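Local coordinates for protein GTP binding regulator (PDB 1VR8) that is of unknown function but folds like the Ran-binding protein Mog1p and may act as a regulator of GTP binding, at residues Asp40-Val45 and Leu117-Gly122; Ala52-Glu57 and Glu127-His132; Lys73-Leu78 and Ala110-Asn115; Ser86-Leu91 and Gly97-Val102. One frame throughout, in Å; residues are numbered along the deposited sequence. Where two conformers were deposited one is given.

Interaction 1 (Asp40-Val45 and Leu117-Gly122); sequences DSYGDV and LFIVEG. With GOL (glycerol), chain F.
Tyr-42 reaches from a tight turn to Ile-119 and Glu-121 on the strand 117-122, in the antiparallel sheet of this Mog1p-like fold. The turn is a type II' beta turn from Tyr-42 to Val-45, closed by two backbone bonds. The backbones stay apart, CA of Tyr-42 lying 9.4 Å from CA of Ile-119, and direct contact between them is made by side chains. CB of Tyr-42 points at the strand, and with CG anti to the backbone N (chi1 176°) the ring runs on in that direction. CG and CD2 pass beneath the terminal methyl of Ile-119, CD2 lying 3.8 Å from its CD1. That methyl makes a CH-pi contact, 20° off the ring normal and nearer the rim than the centre. Over the opposite face, CE2 of Tyr-42 has C2 of a glycerol 4.0 Å away. At the tip, OH of Tyr-42 gives a short hydrogen bond of 2.6 Å to OE1 of Glu-121, which lies in the ring plane and is met nearly along its C-O axis. The carboxylate itself is turned 66° from the ring. Tyr-64 packs edge-to-face with Tyr-42 and hydrogen-bonds to OE2 of Glu-121, so two tyrosines grip one carboxylate. With an alanine in place of Tyr-42, OE1 of Glu-121 would probably lose its hydroxyl partner and the Ile-119 methyl its ring. The glycerol, probably from the crystallisation liquor, spans both segments: its O1 takes a nearly straight bond from N of Gly-43 (2.8 Å), and its O3 donates to OE2 of Glu-121 at 3.2 Å.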
# COMPACT_ATOMS: atom_id res chain seq x y z
N ASP A 40 12.47 -7.75 2.51
CA ASP A 40 12.30 -9.06 1.92
C ASP A 40 10.97 -9.68 2.36
O ASP A 40 10.53 -10.68 1.80
CB ASP A 40 13.38 -9.99 2.39
CG ASP A 40 14.70 -9.70 1.78
OD1 ASP A 40 14.75 -9.44 0.58
OD2 ASP A 40 15.69 -9.78 2.51
N SER A 41 10.37 -9.12 3.40
CA SER A 41 9.17 -9.71 3.98
C SER A 41 8.34 -8.67 4.70
O SER A 41 8.82 -7.58 5.05
CB SER A 41 9.52 -10.85 4.92
OG SER A 41 10.30 -10.38 5.99
N TYR A 42 7.07 -8.99 4.88
CA TYR A 42 6.19 -8.29 5.78
C TYR A 42 5.81 -9.36 6.80
O TYR A 42 5.08 -10.29 6.47
CB TYR A 42 4.97 -7.76 5.07
CG TYR A 42 3.98 -7.11 6.01
CD1 TYR A 42 2.99 -7.86 6.65
CD2 TYR A 42 4.04 -5.75 6.28
CE1 TYR A 42 2.10 -7.27 7.54
CE2 TYR A 42 3.15 -5.14 7.14
CZ TYR A 42 2.17 -5.90 7.77
OH TYR A 42 1.29 -5.30 8.65
N GLY A 43 6.36 -9.24 8.00
CA GLY A 43 6.28 -10.30 9.01
C GLY A 43 6.82 -11.60 8.46
O GLY A 43 7.94 -11.66 7.96
N ASP A 44 5.98 -12.62 8.51
CA ASP A 44 6.33 -13.95 8.04
C ASP A 44 6.01 -14.17 6.55
O ASP A 44 6.12 -15.30 6.07
CB ASP A 44 5.58 -15.00 8.88
CG ASP A 44 4.06 -14.94 8.67
N VAL A 45 5.60 -13.12 5.83
CA VAL A 45 5.23 -13.25 4.43
C VAL A 45 6.30 -12.69 3.51
O VAL A 45 6.66 -11.54 3.64
CB VAL A 45 3.88 -12.59 4.18
CG1 VAL A 45 3.54 -12.64 2.70
CG2 VAL A 45 2.79 -13.35 4.99
N LEU A 117 1.19 -4.12 -5.14
CA LEU A 117 0.61 -4.42 -3.83
C LEU A 117 1.08 -3.33 -2.88
O LEU A 117 2.27 -3.04 -2.82
CB LEU A 117 1.08 -5.78 -3.35
CG LEU A 117 0.96 -6.09 -1.85
CD1 LEU A 117 -0.46 -6.09 -1.38
CD2 LEU A 117 1.63 -7.42 -1.60
N PHE A 118 0.14 -2.74 -2.15
CA PHE A 118 0.42 -1.70 -1.13
C PHE A 118 -0.12 -2.13 0.21
O PHE A 118 -1.19 -2.73 0.28
CB PHE A 118 -0.25 -0.38 -1.53
CG PHE A 118 0.34 0.23 -2.79
CD1 PHE A 118 1.51 0.96 -2.72
CD2 PHE A 118 -0.23 -0.00 -4.01
CE1 PHE A 118 2.07 1.49 -3.85
CE2 PHE A 118 0.35 0.51 -5.17
CZ PHE A 118 1.50 1.26 -5.08
N ILE A 119 0.60 -1.78 1.27
CA ILE A 119 0.09 -1.90 2.62
C ILE A 119 0.34 -0.55 3.29
O ILE A 119 1.47 -0.02 3.25
CB ILE A 119 0.79 -2.99 3.44
CG1 ILE A 119 0.81 -4.35 2.71
CG2 ILE A 119 0.09 -3.09 4.81
CD1 ILE A 119 1.79 -5.33 3.30
N VAL A 120 -0.70 0.00 3.90
CA VAL A 120 -0.54 1.19 4.72
C VAL A 120 -0.88 0.83 6.17
O VAL A 120 -1.93 0.23 6.44
CB VAL A 120 -1.44 2.32 4.25
CG1 VAL A 120 -1.33 3.55 5.16
CG2 VAL A 120 -1.07 2.71 2.87
N GLU A 121 0.00 1.18 7.09
CA GLU A 121 -0.24 0.91 8.49
C GLU A 121 0.17 2.06 9.38
O GLU A 121 1.09 2.81 9.07
CB GLU A 121 0.40 -0.41 8.95
CG GLU A 121 1.85 -0.50 8.89
CD GLU A 121 2.43 -1.80 9.52
OE1 GLU A 121 1.72 -2.84 9.50
OE2 GLU A 121 3.63 -1.74 9.97
N GLY A 122 -0.53 2.20 10.49
CA GLY A 122 -0.18 3.25 11.44
C GLY A 122 -1.20 3.34 12.55
O GLY A 122 -2.31 2.82 12.42
C1 GOL F . 7.34 -5.76 9.46
O1 GOL F . 7.81 -6.94 8.83
C2 GOL F . 5.90 -5.89 9.96
O2 GOL F . 5.66 -7.15 10.55
C3 GOL F . 5.63 -4.82 11.01
O3 GOL F . 4.24 -4.65 11.15

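Interaction 2 (Ala52-Glu57 and Glu127-His132); sequences AVFETE and EEFVKH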
# COMPACT_ATOMS: atom_id res chain seq x y z
N ALA A 52 8.35 2.68 3.38
CA ALA A 52 8.58 4.09 3.59
C ALA A 52 7.78 4.57 4.76
O ALA A 52 6.67 4.06 5.02
CB ALA A 52 8.18 4.86 2.32
N VAL A 53 8.36 5.49 5.52
CA VAL A 53 7.65 6.15 6.61
C VAL A 53 7.42 7.61 6.24
O VAL A 53 8.36 8.33 5.87
CB VAL A 53 8.43 6.07 7.94
CG1 VAL A 53 7.63 6.73 9.07
CG2 VAL A 53 8.75 4.65 8.30
N PHE A 54 6.17 8.03 6.35
CA PHE A 54 5.78 9.41 6.13
C PHE A 54 5.36 9.99 7.45
O PHE A 54 4.54 9.42 8.17
CB PHE A 54 4.62 9.48 5.16
CG PHE A 54 4.97 9.10 3.76
CD1 PHE A 54 4.94 7.79 3.36
CD2 PHE A 54 5.27 10.08 2.84
CE1 PHE A 54 5.26 7.43 2.10
CE2 PHE A 54 5.58 9.76 1.56
CZ PHE A 54 5.59 8.44 1.17
N GLU A 55 5.92 11.15 7.78
CA GLU A 55 5.47 11.91 8.94
C GLU A 55 4.26 12.73 8.55
O GLU A 55 4.28 13.43 7.55
CB GLU A 55 6.57 12.83 9.42
CG GLU A 55 7.85 12.14 9.81
CD GLU A 55 7.70 11.11 10.92
OE1 GLU A 55 6.80 11.25 11.79
OE2 GLU A 55 8.52 10.14 10.92
N THR A 56 3.20 12.64 9.35
CA THR A 56 1.94 13.30 9.02
C THR A 56 1.50 14.01 10.29
O THR A 56 2.11 13.85 11.35
CB THR A 56 0.82 12.34 8.55
OG1 THR A 56 0.24 11.64 9.67
CG2 THR A 56 1.30 11.33 7.58
N GLU A 57 0.46 14.81 10.19
CA GLU A 57 -0.04 15.50 11.38
C GLU A 57 -0.62 14.50 12.39
O GLU A 57 -0.79 14.82 13.55
CB GLU A 57 -1.11 16.53 11.02
CG GLU A 57 -2.31 16.00 10.28
CD GLU A 57 -3.44 17.02 10.24
OE1 GLU A 57 -3.74 17.62 11.31
OE2 GLU A 57 -4.03 17.22 9.16
N GLU A 127 -6.44 6.05 7.22
CA GLU A 127 -7.48 6.25 6.17
C GLU A 127 -7.21 7.53 5.33
O GLU A 127 -7.35 7.54 4.10
CB GLU A 127 -8.87 6.27 6.80
CG GLU A 127 -9.30 4.87 7.30
N GLU A 128 -6.77 8.58 6.00
CA GLU A 128 -6.42 9.85 5.35
C GLU A 128 -5.26 9.68 4.39
O GLU A 128 -5.26 10.19 3.28
CB GLU A 128 -6.13 10.89 6.42
CG GLU A 128 -7.36 11.32 7.26
CD GLU A 128 -7.71 10.39 8.45
OE1 GLU A 128 -7.03 9.36 8.71
OE2 GLU A 128 -8.72 10.71 9.13
N PHE A 129 -4.23 8.95 4.83
CA PHE A 129 -3.08 8.67 3.97
C PHE A 129 -3.48 7.81 2.78
O PHE A 129 -3.08 8.07 1.65
CB PHE A 129 -1.95 8.01 4.74
CG PHE A 129 -0.70 7.92 3.95
CD1 PHE A 129 0.09 9.04 3.78
CD2 PHE A 129 -0.35 6.76 3.34
CE1 PHE A 129 1.25 8.98 2.97
CE2 PHE A 129 0.82 6.68 2.56
CZ PHE A 129 1.60 7.80 2.40
N VAL A 130 -4.30 6.78 3.02
CA VAL A 130 -4.74 5.91 1.90
C VAL A 130 -5.48 6.75 0.87
O VAL A 130 -5.20 6.61 -0.32
CB VAL A 130 -5.65 4.78 2.40
CG1 VAL A 130 -6.29 4.05 1.24
CG2 VAL A 130 -4.82 3.77 3.21
N LYS A 131 -6.35 7.65 1.30
CA LYS A 131 -7.10 8.51 0.39
C LYS A 131 -6.16 9.40 -0.43
O LYS A 131 -6.36 9.62 -1.62
CB LYS A 131 -8.11 9.37 1.14
CG LYS A 131 -9.15 10.01 0.26
CD LYS A 131 -9.83 9.00 -0.69
CE LYS A 131 -11.19 9.51 -1.22
NZ LYS A 131 -11.87 8.60 -2.20
N HIS A 132 -5.13 9.91 0.24
CA HIS A 132 -4.06 10.65 -0.46
C HIS A 132 -3.40 9.79 -1.56
O HIS A 132 -3.26 10.22 -2.70
CB HIS A 132 -3.01 11.15 0.53
CG HIS A 132 -1.79 11.74 -0.13
ND1 HIS A 132 -1.83 12.88 -0.89
CD2 HIS A 132 -0.50 11.34 -0.12
CE1 HIS A 132 -0.61 13.15 -1.34
NE2 HIS A 132 0.22 12.24 -0.88
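The extended strand carrying Phe-54 runs past the helix carrying Phe-129 with 9.1 Å between the CA atoms of these two residues, too far for their backbones to meet. The helix is regular here, Lys-131 N bonding back to Glu-127 O and His-132 N to Glu-128 O. The whole contact is made by two phenyl rings, each of whose CB atoms points at the other segment. In Phe-129 the N-CA-CB-CG torsion is extended (chi1 -171°), which carries the ring out from the helix until its far end, CE1 and CZ, lies over one face of Phe-54. CZ of Phe-129 comes within 3.5 Å of CD1 of Phe-54, above the rim of that ring rather than its centre. The side chains cross at about a right angle, and the ring planes stand at 42°, with centroids 5.0 Å apart. In the fold this is helix-on-sheet packing: helix 126-138 lies against one face of the antiparallel sheet, and strand 45-56 is reached there through the aromatic pair. Phe-129 also meets Val-61 and Val-120 on strands of the same sheet, while Tyr-31 stands edge-to-face to it. Phe-54 also touches Leu-33 on the adjoining strand and Leu-26.

Interaction 3 (Lys73-Leu78 and Ala110-Asn115); sequences KIWKKL and AWWRKN. With AZI (azide ion), chain C.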
# COMPACT_ATOMS: atom_id res chain seq x y z
N LYS A 73 -0.79 -13.27 -5.17
CA LYS A 73 -0.33 -14.38 -4.33
C LYS A 73 0.08 -13.88 -2.95
O LYS A 73 -0.29 -14.46 -1.92
CB LYS A 73 0.84 -15.09 -5.04
CG LYS A 73 1.41 -16.32 -4.37
CD LYS A 73 2.56 -16.96 -5.22
N ILE A 74 0.84 -12.80 -2.93
CA ILE A 74 1.35 -12.22 -1.69
C ILE A 74 0.21 -11.64 -0.88
O ILE A 74 0.12 -11.89 0.33
CB ILE A 74 2.40 -11.11 -1.96
CG1 ILE A 74 3.61 -11.70 -2.65
CG2 ILE A 74 2.79 -10.43 -0.66
CD1 ILE A 74 4.56 -10.63 -3.24
N TRP A 75 -0.65 -10.88 -1.54
CA TRP A 75 -1.82 -10.29 -0.87
C TRP A 75 -2.68 -11.40 -0.24
O TRP A 75 -3.13 -11.29 0.91
CB TRP A 75 -2.64 -9.44 -1.86
CG TRP A 75 -3.85 -8.78 -1.23
CD1 TRP A 75 -3.93 -7.56 -0.63
CD2 TRP A 75 -5.16 -9.36 -1.14
NE1 TRP A 75 -5.22 -7.34 -0.20
CE2 TRP A 75 -5.99 -8.43 -0.50
CE3 TRP A 75 -5.72 -10.55 -1.60
CZ2 TRP A 75 -7.32 -8.68 -0.25
CZ3 TRP A 75 -7.07 -10.80 -1.36
CH2 TRP A 75 -7.85 -9.87 -0.69
N LYS A 76 -2.88 -12.49 -0.97
CA LYS A 76 -3.62 -13.59 -0.38
C LYS A 76 -2.91 -14.19 0.83
O LYS A 76 -3.56 -14.52 1.80
CB LYS A 76 -3.95 -14.65 -1.41
CG LYS A 76 -5.15 -14.26 -2.25
CD LYS A 76 -5.72 -15.40 -3.04
CE LYS A 76 -7.14 -15.06 -3.54
N LYS A 77 -1.58 -14.34 0.77
CA LYS A 77 -0.83 -14.82 1.92
C LYS A 77 -0.96 -13.86 3.10
O LYS A 77 -1.08 -14.31 4.24
CB LYS A 77 0.65 -15.03 1.58
CG LYS A 77 0.92 -16.34 0.88
CD LYS A 77 2.33 -16.41 0.27
N LEU A 78 -0.97 -12.56 2.82
CA LEU A 78 -1.11 -11.54 3.87
C LEU A 78 -2.47 -11.63 4.51
O LEU A 78 -2.61 -11.56 5.74
CB LEU A 78 -0.95 -10.13 3.31
CG LEU A 78 0.44 -9.71 2.87
CD1 LEU A 78 0.34 -8.36 2.14
CD2 LEU A 78 1.36 -9.62 4.05
N ALA A 110 -4.54 -3.01 3.04
CA ALA A 110 -3.65 -3.62 2.05
C ALA A 110 -4.46 -3.89 0.79
O ALA A 110 -5.55 -4.46 0.89
CB ALA A 110 -3.08 -4.91 2.57
N TRP A 111 -3.92 -3.51 -0.37
CA TRP A 111 -4.64 -3.75 -1.62
C TRP A 111 -3.67 -4.10 -2.74
O TRP A 111 -2.48 -3.75 -2.69
CB TRP A 111 -5.52 -2.54 -1.99
CG TRP A 111 -4.84 -1.28 -2.44
CD1 TRP A 111 -4.66 -0.89 -3.72
CD2 TRP A 111 -4.23 -0.25 -1.62
NE1 TRP A 111 -3.99 0.30 -3.76
CE2 TRP A 111 -3.72 0.71 -2.49
CE3 TRP A 111 -4.06 -0.08 -0.25
CZ2 TRP A 111 -3.08 1.86 -2.03
CZ3 TRP A 111 -3.42 1.05 0.20
CH2 TRP A 111 -2.93 2.00 -0.68
N TRP A 112 -4.19 -4.84 -3.71
CA TRP A 112 -3.43 -5.23 -4.89
C TRP A 112 -4.29 -5.02 -6.13
O TRP A 112 -5.52 -5.11 -6.08
CB TRP A 112 -2.88 -6.67 -4.81
CG TRP A 112 -3.88 -7.69 -5.26
CD1 TRP A 112 -4.88 -8.25 -4.52
CD2 TRP A 112 -4.05 -8.17 -6.59
NE1 TRP A 112 -5.63 -9.08 -5.29
CE2 TRP A 112 -5.14 -9.06 -6.57
CE3 TRP A 112 -3.37 -7.98 -7.79
CZ2 TRP A 112 -5.58 -9.74 -7.71
CZ3 TRP A 112 -3.80 -8.67 -8.92
CH2 TRP A 112 -4.91 -9.52 -8.88
N ARG A 113 -3.60 -4.74 -7.23
CA ARG A 113 -4.19 -4.71 -8.55
C ARG A 113 -3.05 -4.70 -9.55
O ARG A 113 -1.98 -4.13 -9.29
CB ARG A 113 -5.10 -3.50 -8.72
CG ARG A 113 -5.99 -3.56 -9.99
CD ARG A 113 -7.04 -2.44 -9.95
NE ARG A 113 -8.00 -2.49 -11.06
CZ ARG A 113 -7.78 -2.05 -12.31
NH1 ARG A 113 -6.60 -1.53 -12.64
NH2 ARG A 113 -8.72 -2.14 -13.24
N LYS A 114 -3.27 -5.33 -10.69
CA LYS A 114 -2.24 -5.49 -11.71
C LYS A 114 -0.94 -6.01 -11.06
O LYS A 114 -0.95 -7.07 -10.45
CB LYS A 114 -2.04 -4.17 -12.48
CG LYS A 114 -3.30 -3.69 -13.25
CD LYS A 114 -3.71 -4.64 -14.34
CE LYS A 114 -4.88 -4.08 -15.19
NZ LYS A 114 -5.29 -5.04 -16.27
N ASN A 115 0.16 -5.26 -11.21
CA ASN A 115 1.47 -5.66 -10.74
C ASN A 115 1.90 -4.90 -9.47
O ASN A 115 3.10 -4.81 -9.17
CB ASN A 115 2.53 -5.54 -11.84
CG ASN A 115 2.68 -4.13 -12.39
OD1 ASN A 115 1.70 -3.38 -12.46
ND2 ASN A 115 3.89 -3.78 -12.85
N1 AZI C . -7.62 -4.00 -17.27
N2 AZI C . -8.51 -4.48 -17.91
N3 AZI C . -9.59 -4.57 -18.44
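Helix 71-79 packs on a face of the antiparallel sheet, and this buried contact joins it to strand 106-113 through Trp-75, Ala-110 and Trp-112. The axes of helix 73-78 and strand 110-113 come within 8.6 Å and run nearly antiparallel, at 156°. Trp-75 reaches down from the helix, its indole against the strand. NE1 of Trp-75 donates to O of Ala-110 at 3.1 Å. The oxygen is almost in the indole plane, but the N-H approaches it from above the carbonyl plane, 65° out, and not on a lone pair. That same oxygen accepts the N-H of Phe-99 in the sheet, so the indole is a second donor to it. The methyl of Ala-110 packs beside the bond, CB lying 4.2 Å from CD1 of Trp-75. In this Mog1p-like fold the bond is a polar point in a largely apolar helix-on-sheet interface, where Ile-74 and Leu-78 also pack on strand 116-122. Two residues on, Trp-112 brings the CD1 corner of its indole over a face of Trp-75, CD1 of Trp-112 sitting 3.5 Å from CG of Trp-75. The five-membered rings stand at 50°. Between these two, Trp-111 has its CB pointing away from the helix; its NE1 bonds O of His-11, in what looks like a purification tag, and Tyr-134 of helix 126-138 packs edge-to-face with it. Past the strand end, NZ of Lys-114 donates to N1 of an azide at 2.7 Å, probably from the crystallisation liquor, and the N-H of Ile-6 also binds that ion.

Interaction 4 (Ser86-Leu91 and Gly97-Val102); sequences SIRSVL and GKFSTV. With AZI (azide ion), chain B.
This is the pairing of a beta hairpin, strand 88-92 against strand 96-103, at the end of the sheet. Ser-89 with Ser-100 and Leu-91 with Lys-98 are hydrogen-bonded pairs; N of Leu-91 meets O of Lys-98 at 2.8 Å, nearly straight. Val-90 and Phe-99 form a non-hydrogen-bonded pair, side by side, CG2 of Val-90 4.1 Å from CB of Phe-99. With CG between the backbone N and the carbonyl carbon (chi1 69°), Phe-99 turns a ring face to NH1 of Arg-88, 3.6 Å from CD1 of Phe-99, a cation-pi contact that is tentative because Arg-88 has two conformers. With an alanine at Phe-99 the ring is gone, which would probably open a gap against Trp-75 and Leu-78 and leave the Arg-88 guanidinium, in this conformer, without an aromatic face. On the other hairpin face, OG of Ser-100 donates to N1 of an azide at 2.9 Å, with the Lys-98 chain alongside. A water links N of Ser-86 to O of Val-102. Phe-99 and Val-90 face helix 71-79, meeting Trp-75 and Asn-79; Lys-98, opposite, bonds Tyr-134 of helix 126-138, while strand 96-103 pairs onward with strand 106-113.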
# COMPACT_ATOMS: atom_id res chain seq x y z
N SER A 86 -8.19 -9.56 15.32
CA SER A 86 -9.47 -10.03 15.77
C SER A 86 -10.53 -9.75 14.70
O SER A 86 -11.41 -10.56 14.48
CB SER A 86 -9.83 -9.35 17.09
OG SER A 86 -8.98 -9.81 18.13
N ILE A 87 -10.44 -8.59 14.07
CA ILE A 87 -11.39 -8.18 13.05
C ILE A 87 -10.74 -7.96 11.69
O ILE A 87 -9.61 -7.44 11.55
CB ILE A 87 -12.13 -6.87 13.47
CG1 ILE A 87 -13.32 -6.54 12.55
CG2 ILE A 87 -11.16 -5.68 13.48
CD1 ILE A 87 -14.47 -7.49 12.68
N ARG A 88 -11.47 -8.28 10.65
CA ARG A 88 -11.00 -8.08 9.30
C ARG A 88 -12.17 -7.84 8.33
O ARG A 88 -13.23 -8.44 8.50
CB ARG A 88 -10.25 -9.34 8.85
CG ARG A 88 -9.54 -9.23 7.52
CD ARG A 88 -8.90 -10.58 7.19
NE ARG A 88 -7.79 -10.89 8.10
CZ ARG A 88 -6.52 -10.53 7.93
NH1 ARG A 88 -6.15 -9.86 6.86
NH2 ARG A 88 -5.60 -10.87 8.84
N SER A 89 -11.94 -7.00 7.33
CA SER A 89 -12.89 -6.79 6.24
C SER A 89 -12.14 -7.06 4.94
O SER A 89 -11.06 -6.50 4.73
CB SER A 89 -13.41 -5.36 6.22
OG SER A 89 -14.34 -5.22 5.16
N VAL A 90 -12.70 -7.88 4.07
CA VAL A 90 -11.98 -8.33 2.87
C VAL A 90 -12.86 -8.25 1.61
O VAL A 90 -13.94 -8.82 1.58
CB VAL A 90 -11.52 -9.81 3.00
CG1 VAL A 90 -10.54 -10.18 1.86
CG2 VAL A 90 -10.84 -10.04 4.34
N LEU A 91 -12.34 -7.57 0.59
CA LEU A 91 -12.87 -7.62 -0.77
C LEU A 91 -11.88 -8.38 -1.59
O LEU A 91 -10.74 -7.99 -1.68
CB LEU A 91 -12.96 -6.21 -1.34
CG LEU A 91 -13.31 -6.11 -2.82
CD1 LEU A 91 -14.68 -6.63 -3.06
CD2 LEU A 91 -13.20 -4.63 -3.26
N GLY A 97 -7.91 -6.84 -4.97
CA GLY A 97 -8.35 -7.09 -3.62
C GLY A 97 -7.95 -5.98 -2.67
O GLY A 97 -6.97 -5.25 -2.92
N LYS A 98 -8.71 -5.86 -1.59
CA LYS A 98 -8.44 -4.93 -0.54
C LYS A 98 -8.91 -5.54 0.78
O LYS A 98 -9.99 -6.10 0.84
CB LYS A 98 -9.20 -3.62 -0.78
CG LYS A 98 -8.98 -2.59 0.32
CD LYS A 98 -9.83 -1.33 0.07
CE LYS A 98 -9.60 -0.29 1.16
NZ LYS A 98 -10.34 1.00 0.92
N PHE A 99 -8.08 -5.45 1.81
CA PHE A 99 -8.53 -5.72 3.17
C PHE A 99 -8.16 -4.61 4.11
O PHE A 99 -7.21 -3.86 3.88
CB PHE A 99 -8.10 -7.10 3.69
CG PHE A 99 -6.61 -7.25 3.96
CD1 PHE A 99 -6.02 -6.72 5.12
CD2 PHE A 99 -5.82 -8.01 3.11
CE1 PHE A 99 -4.65 -6.91 5.38
CE2 PHE A 99 -4.45 -8.21 3.36
CZ PHE A 99 -3.87 -7.65 4.50
N SER A 100 -8.95 -4.50 5.17
CA SER A 100 -8.67 -3.61 6.29
C SER A 100 -8.75 -4.37 7.59
O SER A 100 -9.67 -5.18 7.80
CB SER A 100 -9.68 -2.46 6.34
OG SER A 100 -9.59 -1.69 5.14
N THR A 101 -7.83 -4.08 8.50
CA THR A 101 -7.83 -4.74 9.78
C THR A 101 -7.16 -3.85 10.83
O THR A 101 -6.73 -2.73 10.54
CB THR A 101 -7.14 -6.14 9.67
OG1 THR A 101 -7.31 -6.86 10.89
CG2 THR A 101 -5.68 -6.01 9.33
N VAL A 102 -7.11 -4.36 12.04
CA VAL A 102 -6.49 -3.63 13.15
C VAL A 102 -5.62 -4.62 13.92
O VAL A 102 -6.08 -5.69 14.23
CB VAL A 102 -7.57 -3.08 14.10
CG1 VAL A 102 -6.91 -2.27 15.20
CG2 VAL A 102 -8.52 -2.21 13.33
N1 AZI B . -11.82 -2.57 3.53
N2 AZI B . -12.10 -3.47 2.84
N3 AZI B . -12.41 -4.34 2.12
O HOH W 1 -8.22 -6.77 15.23

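Interactions 2 and 3 are buried and join a helix to the sheet, helix 126-138 in the first and helix 71-79 in the second. Interaction 2 is purely aromatic, whereas interaction 3 adds an indole-to-carbonyl bond. Interaction 1, partly buried, shares the interior with both: Val-120 packs on Phe-129 and Val-130, and Leu-117 on Ile-74. Its own chemistry is mixed, a methyl over a ring face and a hydroxyl bonded to a carboxylate. Interaction 4 lies farthest from the chain's centre and is mostly backbone pairing, many of its residues exposed. It is tied to interaction 3 by neighbouring strands, where Trp-112 bonds Gly-97, but does not touch interactions 1 or 2.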